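PDB 5Z7C: 3'3'-cGAMP-specific phosphodiesterase 3 from Vibrio cholerae O1 biovar El Tor str. N16961, which is a largely helical protein of the HD-domain superfamily, with two HD-type regions in its single chain. Local coordinates for residues 165-168 with 169-173; 261-264 with 265-269; 307-311 with 312-316; 426-429 with 430-434; 441-445 with 446-450. The protein carries 2 engineered substitutions. All blocks are in the same frame, centred on the assembly; numbering follows the deposited sequence.

Contact 1 of 5, residues 165-168 with 169-173; sequences EAVA and QGIHS
The carbonyls of Glu165 and Ala168 receive amides from Gln169, Ile171 and His172 where the short helix 165-168 of the first HD-type domain ends, a worked case of a helix C-terminus unwinding into a loop. Gln169 N is 2.6 Å from Glu165 O, an i to i+4 bond at the end of the helix, and Gln169 itself already departs from helical angles. The chain then turns at Gly170 with positive phi, though the modelled peptide before it is too close to Ala166 O, so its exact setting is doubtful. Beyond it, Ala168 O accepts twice. His172 N, in another bond of i to i+4 spacing, lies 3.1 Å from Ala168 O and only modestly tilted from its plane, whereas Ile171 N, also 3.1 Å from Ala168 O, sits well above that plane; both donors come from the same face. Among the side chains, Gln169 has CG anti to its backbone N (chi1 -175°) and bends at chi2, touching Arg187 outside the segments. Glu165 forms a salt bridge with Arg159 of helix 141-160. That helix also packs on Ala168 and Ile171, while Val167 rests on helix 62-73. Between the two segments the aliphatic contact is light: Ile171 CD1 approaches Val167 CG1 at 4.3 Å.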
loop_
_atom_site.group_PDB
_atom_site.type_symbol
_atom_site.label_atom_id
_atom_site.label_comp_id
_atom_site.label_asym_id
_atom_site.label_seq_id
_atom_site.Cartn_x
_atom_site.Cartn_y
_atom_site.Cartn_z
ATOM N N GLU A 165 15.982 -4.471 13.038
ATOM C CA GLU A 165 15.738 -5.884 12.942
ATOM C C GLU A 165 14.602 -6.292 13.825
ATOM O O GLU A 165 13.945 -7.269 13.573
ATOM C CB GLU A 165 16.987 -6.656 13.317
ATOM C CG GLU A 165 16.933 -8.102 12.961
ATOM C CD GLU A 165 16.819 -8.331 11.494
ATOM O OE1 GLU A 165 17.350 -7.530 10.723
ATOM O OE2 GLU A 165 16.211 -9.325 11.097
ATOM N N ALA A 166 14.407 -5.561 14.890
ATOM C CA ALA A 166 13.330 -5.837 15.771
ATOM C C ALA A 166 12.041 -5.625 15.057
ATOM O O ALA A 166 11.115 -6.364 15.235
ATOM C CB ALA A 166 13.418 -4.965 16.916
ATOM N N VAL A 167 11.960 -4.572 14.274
ATOM C CA VAL A 167 10.764 -4.321 13.503
ATOM C C VAL A 167 10.544 -5.393 12.480
ATOM O O VAL A 167 9.465 -5.860 12.300
ATOM C CB VAL A 167 10.841 -2.977 12.785
ATOM C CG1 VAL A 167 9.614 -2.737 11.997
ATOM C CG2 VAL A 167 10.976 -1.907 13.757
ATOM N N ALA A 168 11.584 -5.755 11.779
ATOM C CA ALA A 168 11.478 -6.764 10.772
ATOM C C ALA A 168 11.107 -8.046 11.427
ATOM O O ALA A 168 10.289 -8.793 10.948
ATOM C CB ALA A 168 12.769 -6.915 10.112
ATOM N N GLN A 169 11.731 -8.298 12.543
ATOM C CA GLN A 169 11.425 -9.469 13.271
ATOM C C GLN A 169 10.335 -8.938 14.076
ATOM O O GLN A 169 10.554 -8.068 14.886
ATOM C CB GLN A 169 12.585 -9.762 14.172
ATOM C CG GLN A 169 12.450 -11.019 14.895
ATOM C CD GLN A 169 12.726 -12.174 14.013
ATOM O OE1 GLN A 169 13.554 -12.080 13.124
ATOM N NE2 GLN A 169 12.027 -13.278 14.233
ATOM N N GLY A 170 9.141 -9.377 13.815
ATOM C CA GLY A 170 8.036 -8.811 14.521
ATOM C C GLY A 170 7.102 -8.287 13.512
ATOM O O GLY A 170 6.094 -7.742 13.846
ATOM N N ILE A 171 7.466 -8.424 12.261
ATOM C CA ILE A 171 6.519 -8.401 11.185
ATOM C C ILE A 171 6.530 -9.873 10.823
ATOM O O ILE A 171 5.538 -10.436 10.452
ATOM C CB ILE A 171 7.028 -7.578 10.037
ATOM C CG1 ILE A 171 6.928 -6.114 10.395
ATOM C CG2 ILE A 171 6.184 -7.768 8.866
ATOM C CD1 ILE A 171 7.383 -5.220 9.335
ATOM N N HIS A 172 7.692 -10.477 10.930
ATOM C CA HIS A 172 7.927 -11.857 10.587
ATOM C C HIS A 172 7.187 -12.865 11.411
ATOM O O HIS A 172 6.786 -13.888 10.916
ATOM C CB HIS A 172 9.395 -12.144 10.712
ATOM C CG HIS A 172 9.769 -13.528 10.313
ATOM N ND1 HIS A 172 10.688 -13.792 9.327
ATOM C CD2 HIS A 172 9.352 -14.726 10.766
ATOM C CE1 HIS A 172 10.820 -15.093 9.187
ATOM N NE2 HIS A 172 10.029 -15.683 10.056
ATOM N N SER A 173 7.004 -12.560 12.679
ATOM C CA SER A 173 6.392 -13.461 13.621
ATOM C C SER A 173 4.994 -13.033 13.939
ATOM O O SER A 173 4.457 -13.407 14.934
ATOM C CB SER A 173 7.204 -13.531 14.879
ATOM O OG SER A 173 8.421 -14.186 14.644
#

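Contact 2 of 5, residues 261-264 with 265-269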
loop_
_atom_site.group_PDB
_atom_site.type_symbol
_atom_site.label_atom_id
_atom_site.label_comp_id
_atom_site.label_asym_id
_atom_site.label_seq_id
_atom_site.Cartn_x
_atom_site.Cartn_y
_atom_site.Cartn_z
ATOM N N ASN A 261 0.539 11.594 17.049
ATOM C CA ASN A 261 0.932 12.065 18.344
ATOM C C ASN A 261 1.411 10.994 19.277
ATOM O O ASN A 261 1.885 11.288 20.334
ATOM C CB ASN A 261 -0.206 12.841 18.972
ATOM C CG ASN A 261 -0.503 14.130 18.251
ATOM O OD1 ASN A 261 0.385 14.808 17.794
ATOM N ND2 ASN A 261 -1.759 14.473 18.156
ATOM N N LEU A 262 1.185 9.750 18.939
ATOM C CA LEU A 262 1.616 8.664 19.791
ATOM C C LEU A 262 3.077 8.320 19.948
ATOM O O LEU A 262 3.488 8.006 21.048
ATOM C CB LEU A 262 0.828 7.418 19.480
ATOM C CG LEU A 262 -0.658 7.593 19.680
ATOM C CD1 LEU A 262 -1.337 6.315 19.382
ATOM C CD2 LEU A 262 -0.935 8.020 21.054
ATOM N N PRO A 263 3.821 8.297 18.874
ATOM C CA PRO A 263 5.178 7.796 18.911
ATOM C C PRO A 263 6.187 8.758 19.460
ATOM O O PRO A 263 5.914 9.928 19.588
ATOM C CB PRO A 263 5.461 7.518 17.459
ATOM C CG PRO A 263 4.613 8.415 16.746
ATOM C CD PRO A 263 3.421 8.687 17.528
ATOM N N PRO A 264 7.404 8.317 19.634
ATOM C CA PRO A 264 8.498 9.200 19.957
ATOM C C PRO A 264 8.838 10.053 18.773
ATOM O O PRO A 264 8.427 9.744 17.702
ATOM C CB PRO A 264 9.622 8.237 20.202
ATOM C CG PRO A 264 9.004 7.091 20.689
ATOM C CD PRO A 264 7.600 7.031 20.268
ATOM N N ALA A 265 9.593 11.111 18.984
ATOM C CA ALA A 265 9.874 12.097 17.966
ATOM C C ALA A 265 10.643 11.483 16.830
ATOM O O ALA A 265 10.571 11.905 15.707
ATOM C CB ALA A 265 10.641 13.209 18.561
ATOM N N GLN A 266 11.305 10.400 17.134
ATOM C CA GLN A 266 12.167 9.724 16.215
ATOM C C GLN A 266 11.353 9.303 15.014
ATOM O O GLN A 266 11.850 9.200 13.940
ATOM C CB GLN A 266 12.709 8.520 16.936
ATOM C CG GLN A 266 13.795 7.764 16.278
ATOM C CD GLN A 266 14.118 6.504 17.038
ATOM O OE1 GLN A 266 13.642 6.291 18.149
ATOM N NE2 GLN A 266 14.935 5.654 16.445
ATOM N N ALA A 267 10.071 9.104 15.209
ATOM C CA ALA A 267 9.203 8.630 14.175
ATOM C C ALA A 267 8.950 9.677 13.152
ATOM O O ALA A 267 8.412 9.404 12.118
ATOM C CB ALA A 267 7.936 8.203 14.769
ATOM N N HIS A 268 9.295 10.900 13.478
ATOM C CA HIS A 268 8.881 12.034 12.704
ATOM C C HIS A 268 9.980 12.626 11.882
ATOM O O HIS A 268 9.876 13.719 11.432
ATOM C CB HIS A 268 8.286 13.068 13.610
ATOM C CG HIS A 268 7.116 12.580 14.386
ATOM N ND1 HIS A 268 5.973 12.126 13.792
ATOM C CD2 HIS A 268 6.904 12.491 15.709
ATOM C CE1 HIS A 268 5.110 11.768 14.714
ATOM N NE2 HIS A 268 5.658 11.972 15.888
ATOM N N LEU A 269 11.001 11.851 11.622
ATOM C CA LEU A 269 12.172 12.329 10.971
ATOM C C LEU A 269 11.773 12.926 9.694
ATOM O O LEU A 269 10.890 12.427 9.064
ATOM C CB LEU A 269 12.985 11.151 10.550
ATOM C CG LEU A 269 13.594 10.223 11.557
ATOM C CD1 LEU A 269 14.183 9.122 10.783
ATOM C CD2 LEU A 269 14.631 10.929 12.348
HETATM O O HOH W 1 5.019 12.142 18.898
#
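A single 3-10 turn, residues 265-267, follows the paired prolines Pro263 and Pro264 in the loop between helix 255-260 and the short strand 270-271, and Pro264 supplies its first acceptor. Ala267 N donates to Pro264 O at 3.1 Å, nearly straight at the hydrogen (165°) although the donor stands above the carbonyl plane. A second bond of the same i to i+3 spacing joins His268 N to Ala265 O at 2.8 Å. The turn folds Ala267 back over Pro263, so that the CB atoms of Pro263 and Ala267 meet at 3.7 Å. Alongside, the imidazole of His268 crosses the Pro263 ring at about a right angle, its NE2 lying 3.8 Å from Pro263 CG. With CG beside the backbone N (chi1 -59°), this ring is swung back toward the prolines. A water at its edge, in the ring plane, lies 3.1 Å from His268 NE2 and donates to Pro263 O at 2.5 Å. Around the loop, Pro264 leans on Glu62 and Leu65 of helix 62-73. The other imidazole nitrogen, ND1, bonds Ser23 OG, so both ring nitrogens have polar partners, one through water and one direct, which is consistent with a preferred rotation of the ring.

Contact 3 of 5, residues 307-311 with 312-316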
loop_
_atom_site.group_PDB
_atom_site.type_symbol
_atom_site.label_atom_id
_atom_site.label_comp_id
_atom_site.label_asym_id
_atom_site.label_seq_id
_atom_site.Cartn_x
_atom_site.Cartn_y
_atom_site.Cartn_z
ATOM N N LEU A 307 8.227 12.830 -19.776
ATOM C CA LEU A 307 8.260 13.356 -21.115
ATOM C C LEU A 307 7.377 14.558 -21.280
ATOM O O LEU A 307 7.749 15.519 -21.902
ATOM C CB LEU A 307 7.840 12.283 -22.085
ATOM C CG LEU A 307 8.829 11.156 -22.262
ATOM C CD1 LEU A 307 8.440 10.319 -23.402
ATOM C CD2 LEU A 307 10.198 11.664 -22.441
ATOM N N ILE A 308 6.188 14.494 -20.726
ATOM C CA ILE A 308 5.293 15.618 -20.769
ATOM C C ILE A 308 5.920 16.768 -20.037
ATOM O O ILE A 308 5.859 17.892 -20.451
ATOM C CB ILE A 308 3.992 15.263 -20.096
ATOM C CG1 ILE A 308 3.330 14.138 -20.859
ATOM C CG2 ILE A 308 3.088 16.433 -20.032
ATOM C CD1 ILE A 308 1.972 13.837 -20.431
ATOM N N ALA A 309 6.511 16.470 -18.913
ATOM C CA ALA A 309 7.082 17.479 -18.070
ATOM C C ALA A 309 8.225 18.201 -18.704
ATOM O O ALA A 309 8.431 19.345 -18.446
ATOM C CB ALA A 309 7.507 16.875 -16.806
ATOM N N ARG A 310 9.022 17.504 -19.475
ATOM C CA ARG A 310 10.134 18.121 -20.145
ATOM C C ARG A 310 9.620 19.126 -21.134
ATOM O O ARG A 310 10.198 20.165 -21.344
ATOM C CB ARG A 310 10.964 17.077 -20.857
ATOM C CG ARG A 310 11.604 16.073 -19.955
ATOM C CD ARG A 310 12.553 15.215 -20.721
ATOM N NE ARG A 310 13.051 14.103 -19.932
ATOM C CZ ARG A 310 14.072 13.352 -20.294
ATOM N NH1 ARG A 310 14.688 13.582 -21.430
ATOM N NH2 ARG A 310 14.473 12.368 -19.529
ATOM N N GLN A 311 8.529 18.781 -21.774
ATOM C CA GLN A 311 7.924 19.656 -22.742
ATOM C C GLN A 311 7.434 20.930 -22.107
ATOM O O GLN A 311 7.470 21.973 -22.714
ATOM C CB GLN A 311 6.812 18.954 -23.483
ATOM C CG GLN A 311 7.304 18.097 -24.601
ATOM C CD GLN A 311 8.272 18.803 -25.500
ATOM O OE1 GLN A 311 7.900 19.685 -26.246
ATOM N NE2 GLN A 311 9.518 18.409 -25.445
ATOM N N LEU A 312 6.970 20.838 -20.877
ATOM C CA LEU A 312 6.424 21.978 -20.181
ATOM C C LEU A 312 7.506 22.753 -19.507
ATOM O O LEU A 312 7.243 23.710 -18.833
ATOM C CB LEU A 312 5.434 21.532 -19.141
ATOM C CG LEU A 312 4.225 20.856 -19.722
ATOM C CD1 LEU A 312 3.256 20.557 -18.659
ATOM C CD2 LEU A 312 3.631 21.746 -20.731
ATOM N N ALA A 313 8.730 22.328 -19.688
ATOM C CA ALA A 313 9.836 23.024 -19.093
ATOM C C ALA A 313 9.710 23.103 -17.590
ATOM O O ALA A 313 10.013 24.109 -16.988
ATOM C CB ALA A 313 9.935 24.370 -19.675
ATOM N N ILE A 314 9.263 22.019 -16.987
ATOM C CA ILE A 314 9.231 21.908 -15.552
ATOM C C ILE A 314 10.640 21.710 -15.021
ATOM O O ILE A 314 11.497 21.189 -15.699
ATOM C CB ILE A 314 8.234 20.841 -15.117
ATOM C CG1 ILE A 314 6.847 21.434 -15.149
ATOM C CG2 ILE A 314 8.491 20.357 -13.732
ATOM C CD1 ILE A 314 5.844 20.544 -15.644
ATOM N N SER A 315 10.855 22.155 -13.796
ATOM C CA SER A 315 12.168 22.171 -13.188
ATOM C C SER A 315 12.611 20.787 -12.856
ATOM O O SER A 315 11.800 19.912 -12.736
ATOM C CB SER A 315 12.129 22.949 -11.897
ATOM O OG SER A 315 11.350 22.266 -10.948
ATOM N N ASP A 316 13.903 20.611 -12.662
ATOM C CA ASP A 316 14.463 19.313 -12.409
ATOM C C ASP A 316 13.894 18.725 -11.155
ATOM O O ASP A 316 13.576 17.559 -11.098
ATOM C CB ASP A 316 15.947 19.463 -12.195
ATOM C CG ASP A 316 16.717 19.457 -13.471
ATOM O OD1 ASP A 316 16.105 19.552 -14.543
ATOM O OD2 ASP A 316 17.949 19.358 -13.396
#
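Leu312 holds CG beside its backbone N and anti to its carbonyl carbon (chi1 -64°), a turn that lays the isobutyl group back over the last helical turn, with CG 3.5 Å from Ile308 O. Ile314 directs CG1 in the same sense, which carries CD1 to 4.2 Å from Ala309 CB. Between these two residues Ala313 adopts a positive phi of 58°, and the whole makes a Schellman motif closing helix 297-311 of the second HD-type domain. The longer of its reverse bonds, from Ile314 N to Ala309 O, spans 3.2 Å and is close to straight (168°), with the donor nearly along the C=O axis. The shorter loop runs from Ala313 N to Arg310 O at 3.1 Å, and here the amide stands well above the carbonyl plane. Leu312 N keeps the regular helical bond to Ile308 O, in the carbonyl plane, and shares itself weakly with Ala309 O. The side chain of Arg310 takes little part in the turn; its guanidinium forms a salt bridge with Asp306. Just beyond, Ser315 is the N-cap of helix 316-328, its OG bonded to Asp318 N, so that one helix ends and the next begins within a few residues. Beneath the turn, Ile308, Leu312 and Ile314 all reach Ile406 of helix 397-416, and Ile308 CG2 touches Leu312 CD1 at 4.3 Å.

Contact 4 of 5, residues 426-429 with 430-434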
loop_
_atom_site.group_PDB
_atom_site.type_symbol
_atom_site.label_atom_id
_atom_site.label_comp_id
_atom_site.label_asym_id
_atom_site.label_seq_id
_atom_site.Cartn_x
_atom_site.Cartn_y
_atom_site.Cartn_z
ATOM N N MET A 426 -2.857 0.084 -29.265
ATOM C CA MET A 426 -3.473 1.073 -30.080
ATOM C C MET A 426 -2.309 1.845 -30.587
ATOM O O MET A 426 -1.347 2.026 -29.902
ATOM C CB MET A 426 -4.297 1.969 -29.187
ATOM C CG MET A 426 -5.458 1.372 -28.520
ATOM S SD MET A 426 -6.467 0.817 -29.834
ATOM C CE MET A 426 -6.926 2.348 -30.530
ATOM N N PRO A 427 -2.376 2.298 -31.808
ATOM C CA PRO A 427 -1.311 3.124 -32.328
ATOM C C PRO A 427 -1.266 4.421 -31.579
ATOM O O PRO A 427 -2.258 4.912 -31.114
ATOM C CB PRO A 427 -1.757 3.354 -33.758
ATOM C CG PRO A 427 -2.447 2.141 -34.112
ATOM C CD PRO A 427 -2.960 1.482 -32.872
ATOM N N ILE A 428 -0.081 4.965 -31.462
ATOM C CA ILE A 428 0.146 6.095 -30.627
ATOM C C ILE A 428 -0.684 7.230 -31.101
ATOM O O ILE A 428 -1.295 7.926 -30.325
ATOM C CB ILE A 428 1.605 6.505 -30.782
ATOM C CG1 ILE A 428 2.508 5.414 -30.265
ATOM C CG2 ILE A 428 1.916 7.753 -30.055
ATOM C CD1 ILE A 428 2.119 4.932 -28.932
ATOM N N ASP A 429 -0.604 7.492 -32.384
ATOM C CA ASP A 429 -1.296 8.624 -32.939
ATOM C C ASP A 429 -2.768 8.466 -32.991
ATOM O O ASP A 429 -3.481 9.434 -33.049
ATOM C CB ASP A 429 -0.692 9.065 -34.238
ATOM C CG ASP A 429 0.641 9.706 -34.031
ATOM O OD1 ASP A 429 0.947 10.053 -32.873
ATOM O OD2 ASP A 429 1.409 9.818 -35.010
ATOM N N LYS A 430 -3.220 7.234 -33.019
ATOM C CA LYS A 430 -4.620 6.964 -32.885
ATOM C C LYS A 430 -5.117 7.334 -31.504
ATOM O O LYS A 430 -6.117 8.004 -31.347
ATOM C CB LYS A 430 -4.836 5.489 -33.147
ATOM C CG LYS A 430 -6.163 4.963 -32.747
ATOM C CD LYS A 430 -7.253 5.461 -33.625
ATOM C CE LYS A 430 -8.307 4.410 -33.781
ATOM N NZ LYS A 430 -9.501 4.957 -34.451
ATOM N N ALA A 431 -4.389 6.882 -30.498
ATOM C CA ALA A 431 -4.717 7.158 -29.124
ATOM C C ALA A 431 -4.652 8.633 -28.883
ATOM O O ALA A 431 -5.483 9.178 -28.215
ATOM C CB ALA A 431 -3.784 6.460 -28.244
ATOM N N LEU A 432 -3.676 9.291 -29.460
ATOM C CA LEU A 432 -3.551 10.715 -29.309
ATOM C C LEU A 432 -4.751 11.405 -29.875
ATOM O O LEU A 432 -5.189 12.422 -29.376
ATOM C CB LEU A 432 -2.354 11.193 -30.081
ATOM C CG LEU A 432 -1.047 11.119 -29.350
ATOM C CD1 LEU A 432 0.006 11.765 -30.168
ATOM C CD2 LEU A 432 -1.230 11.859 -28.082
ATOM N N ALA A 433 -5.238 10.872 -30.977
ATOM C CA ALA A 433 -6.411 11.399 -31.656
ATOM C C ALA A 433 -7.683 11.269 -30.855
ATOM O O ALA A 433 -8.518 12.141 -30.892
ATOM C CB ALA A 433 -6.566 10.765 -32.991
ATOM N N ILE A 434 -7.814 10.165 -30.126
ATOM C CA ILE A 434 -8.990 9.932 -29.296
ATOM C C ILE A 434 -9.128 11.019 -28.235
ATOM O O ILE A 434 -10.230 11.492 -27.957
ATOM C CB ILE A 434 -8.929 8.558 -28.604
ATOM C CG1 ILE A 434 -9.057 7.436 -29.638
ATOM C CG2 ILE A 434 -10.018 8.444 -27.549
ATOM C CD1 ILE A 434 -8.665 6.073 -29.110
#
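Three backbone hydrogen bonds tie Pro427, Ile428 and Asp429 to Ala431, Leu432 and Ala433 and establish the first turn of helix 428-437. The opening one, from Ala431 N to Pro427 O, measures 3.0 Å and is nearly straight (168°). Leu432 N follows at 2.9 Å from Ile428 O, its approach tilted somewhat from the carbonyl plane; Ala433 N reaches Asp429 O at 3.1 Å from farther above that carbonyl's plane.

The aliphatic contacts form a second group. Met426 lies before the helix, and its chain is folded at every torsion, with chi1 -66° setting CG beside the backbone N and two further bends bringing the terminal CE round to Lys430. Met426 CE is 3.5 Å from Lys430 CG, the methyl meeting the methylene part of the lysine as the two chains cross obliquely, and it also lies 4.3 Å from Ile434 CD1 one turn on. Pro427 CB and Lys430 CB approach to 3.8 Å. On another side of the helix Ile428 CG2 and Leu432 CD1 are 4.4 Å apart.

A polar atom against an apolar one makes the third group: Asp429 and Leu432 run side by side in the same direction, placing Asp429 OD1 3.3 Å from Leu432 CD1, a van der Waals meeting.

Ile428 and Leu432 pack on Leu455 of helix 446-456, while Ala431 and Ile434 meet Leu416 of helix 397-416. The whole is an amphipathic helix start, with proline at the N-cap position and apolar residues facing the helical bundle of an HD-type domain.

Contact 5 of 5, residues 441-445 with 446-450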
loop_
_atom_site.group_PDB
_atom_site.type_symbol
_atom_site.label_atom_id
_atom_site.label_comp_id
_atom_site.label_asym_id
_atom_site.label_seq_id
_atom_site.Cartn_x
_atom_site.Cartn_y
_atom_site.Cartn_z
ATOM N N THR A 441 -13.185 18.814 -22.858
ATOM C CA THR A 441 -14.110 18.288 -21.890
ATOM C C THR A 441 -13.417 17.490 -20.822
ATOM O O THR A 441 -13.670 17.663 -19.651
ATOM C CB THR A 441 -15.142 17.383 -22.558
ATOM O OG1 THR A 441 -14.572 16.102 -22.831
ATOM C CG2 THR A 441 -15.584 17.982 -23.853
ATOM N N ALA A 442 -12.623 16.525 -21.249
ATOM C CA ALA A 442 -11.969 15.625 -20.319
ATOM C C ALA A 442 -10.459 15.623 -20.361
ATOM O O ALA A 442 -9.843 14.969 -19.559
ATOM C CB ALA A 442 -12.479 14.231 -20.514
ATOM N N ILE A 443 -9.866 16.316 -21.301
ATOM C CA ILE A 443 -8.449 16.196 -21.450
ATOM C C ILE A 443 -7.807 17.521 -21.317
ATOM O O ILE A 443 -8.115 18.430 -22.019
ATOM C CB ILE A 443 -8.112 15.625 -22.797
ATOM C CG1 ILE A 443 -8.682 14.223 -22.911
ATOM C CG2 ILE A 443 -6.642 15.613 -22.999
ATOM C CD1 ILE A 443 -7.777 13.165 -22.478
ATOM N N ASP A 444 -6.901 17.659 -20.388
ATOM C CA ASP A 444 -6.280 18.932 -20.327
ATOM C C ASP A 444 -5.781 19.030 -21.699
ATOM O O ASP A 444 -5.883 18.089 -22.444
ATOM C CB ASP A 444 -5.109 18.971 -19.393
ATOM C CG ASP A 444 -4.589 20.335 -19.243
ATOM O OD1 ASP A 444 -5.401 21.250 -19.316
ATOM O OD2 ASP A 444 -3.390 20.520 -19.082
ATOM N N PRO A 445 -5.218 20.178 -22.022
ATOM C CA PRO A 445 -4.708 20.410 -23.350
ATOM C C PRO A 445 -3.398 21.147 -23.344
ATOM O O PRO A 445 -2.895 21.446 -24.397
ATOM C CB PRO A 445 -5.774 21.298 -23.939
ATOM C CG PRO A 445 -6.239 22.082 -22.838
ATOM C CD PRO A 445 -6.056 21.303 -21.590
ATOM N N GLU A 446 -2.833 21.445 -22.192
ATOM C CA GLU A 446 -1.523 22.034 -22.199
ATOM C C GLU A 446 -0.621 20.851 -22.176
ATOM O O GLU A 446 0.481 20.863 -22.680
ATOM C CB GLU A 446 -1.328 22.882 -20.970
ATOM C CG GLU A 446 -0.022 23.577 -20.945
ATOM C CD GLU A 446 0.117 24.441 -19.745
ATOM O OE1 GLU A 446 -0.806 24.453 -18.921
ATOM O OE2 GLU A 446 1.151 25.114 -19.623
ATOM N N CYS A 447 -1.158 19.805 -21.590
ATOM C CA CYS A 447 -0.459 18.591 -21.399
ATOM C C CYS A 447 -0.606 17.802 -22.637
ATOM O O CYS A 447 0.353 17.264 -23.136
ATOM C CB CYS A 447 -1.083 17.851 -20.237
ATOM S SG CYS A 447 -0.744 18.642 -18.722
ATOM N N PHE A 448 -1.814 17.737 -23.158
ATOM C CA PHE A 448 -2.010 16.967 -24.359
ATOM C C PHE A 448 -1.078 17.409 -25.443
ATOM O O PHE A 448 -0.561 16.609 -26.171
ATOM C CB PHE A 448 -3.405 17.089 -24.886
ATOM C CG PHE A 448 -3.538 16.551 -26.253
ATOM C CD1 PHE A 448 -3.841 15.233 -26.456
ATOM C CD2 PHE A 448 -3.310 17.348 -27.342
ATOM C CE1 PHE A 448 -3.936 14.733 -27.710
ATOM C CE2 PHE A 448 -3.407 16.845 -28.593
ATOM C CZ PHE A 448 -3.718 15.539 -28.774
ATOM N N ALA A 449 -0.863 18.696 -25.562
ATOM C CA ALA A 449 0.049 19.181 -26.556
ATOM C C ALA A 449 1.441 18.758 -26.225
ATOM O O ALA A 449 2.193 18.349 -27.077
ATOM C CB ALA A 449 -0.020 20.655 -26.600
ATOM N N ALA A 450 1.790 18.888 -24.967
ATOM C CA ALA A 450 3.115 18.533 -24.525
ATOM C C ALA A 450 3.351 17.064 -24.738
ATOM O O ALA A 450 4.440 16.666 -25.063
ATOM C CB ALA A 450 3.295 18.892 -23.104
#
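Ile443 and Asp444 meet Phe448, Glu446 and Cys447 across the start of helix 446-456, where a packed apolar side and a looser polar side divide the contact. On the packed side Ile443 CG2 comes to 4.0 Å from Phe448 CB, and the benzyl CB also lies 3.6 Å from Asp444 O. Phe448 holds CG anti to its backbone N (chi1 168°), a setting that carries the ring onward from this loop toward helix 428-437. Cys447, buried like Ile443, turns SG inward to the residues of helix 397-416.

The polar side is held more lightly. One carboxylate oxygen, Asp444 OD2, faces two successive amides: Glu446 N at 3.3 Å, which closes a weak Asx turn, and Cys447 N at 3.4 Å, a weak bond as well. Two weak bonds to one oxygen probably fix the carboxylate only loosely, and its further ion pair with Arg405 is also long. An anion beside amides at a helix start would be expected to suit the local dipole. Glu446 extends from the exposed face of the turn, its OE1 4.7 Å from Asp444 OD2, so the two acids may repel slightly.

Three helices surround this junction: Ile443 and Phe448 both touch Met435 of helix 428-437, Cys447 rests on Ile406 and Thr409 of helix 397-416, and Ala450 packs against Ile308 and Gln311 of helix 297-311.

How the contacts relate
All five contacts are local and follow one another in series along the chain, none nesting within or crossing another. Contact 1 closes a short helix in the N-terminal half, and contact 2 shapes a loop there, their centres about 19 Å apart without touching. The remaining three belong to the other half of the molecule: contact 3 ends one helix, contact 4 begins another, and contact 5 leads into the helix that follows it. Contact 5 joins these last three, because Leu312 CD2 of contact 3 meets Ala450 CB at 3.7 Å, while Leu432 O of contact 4 lies against Phe448 CE1. Contacts 3 and 4 do not touch directly.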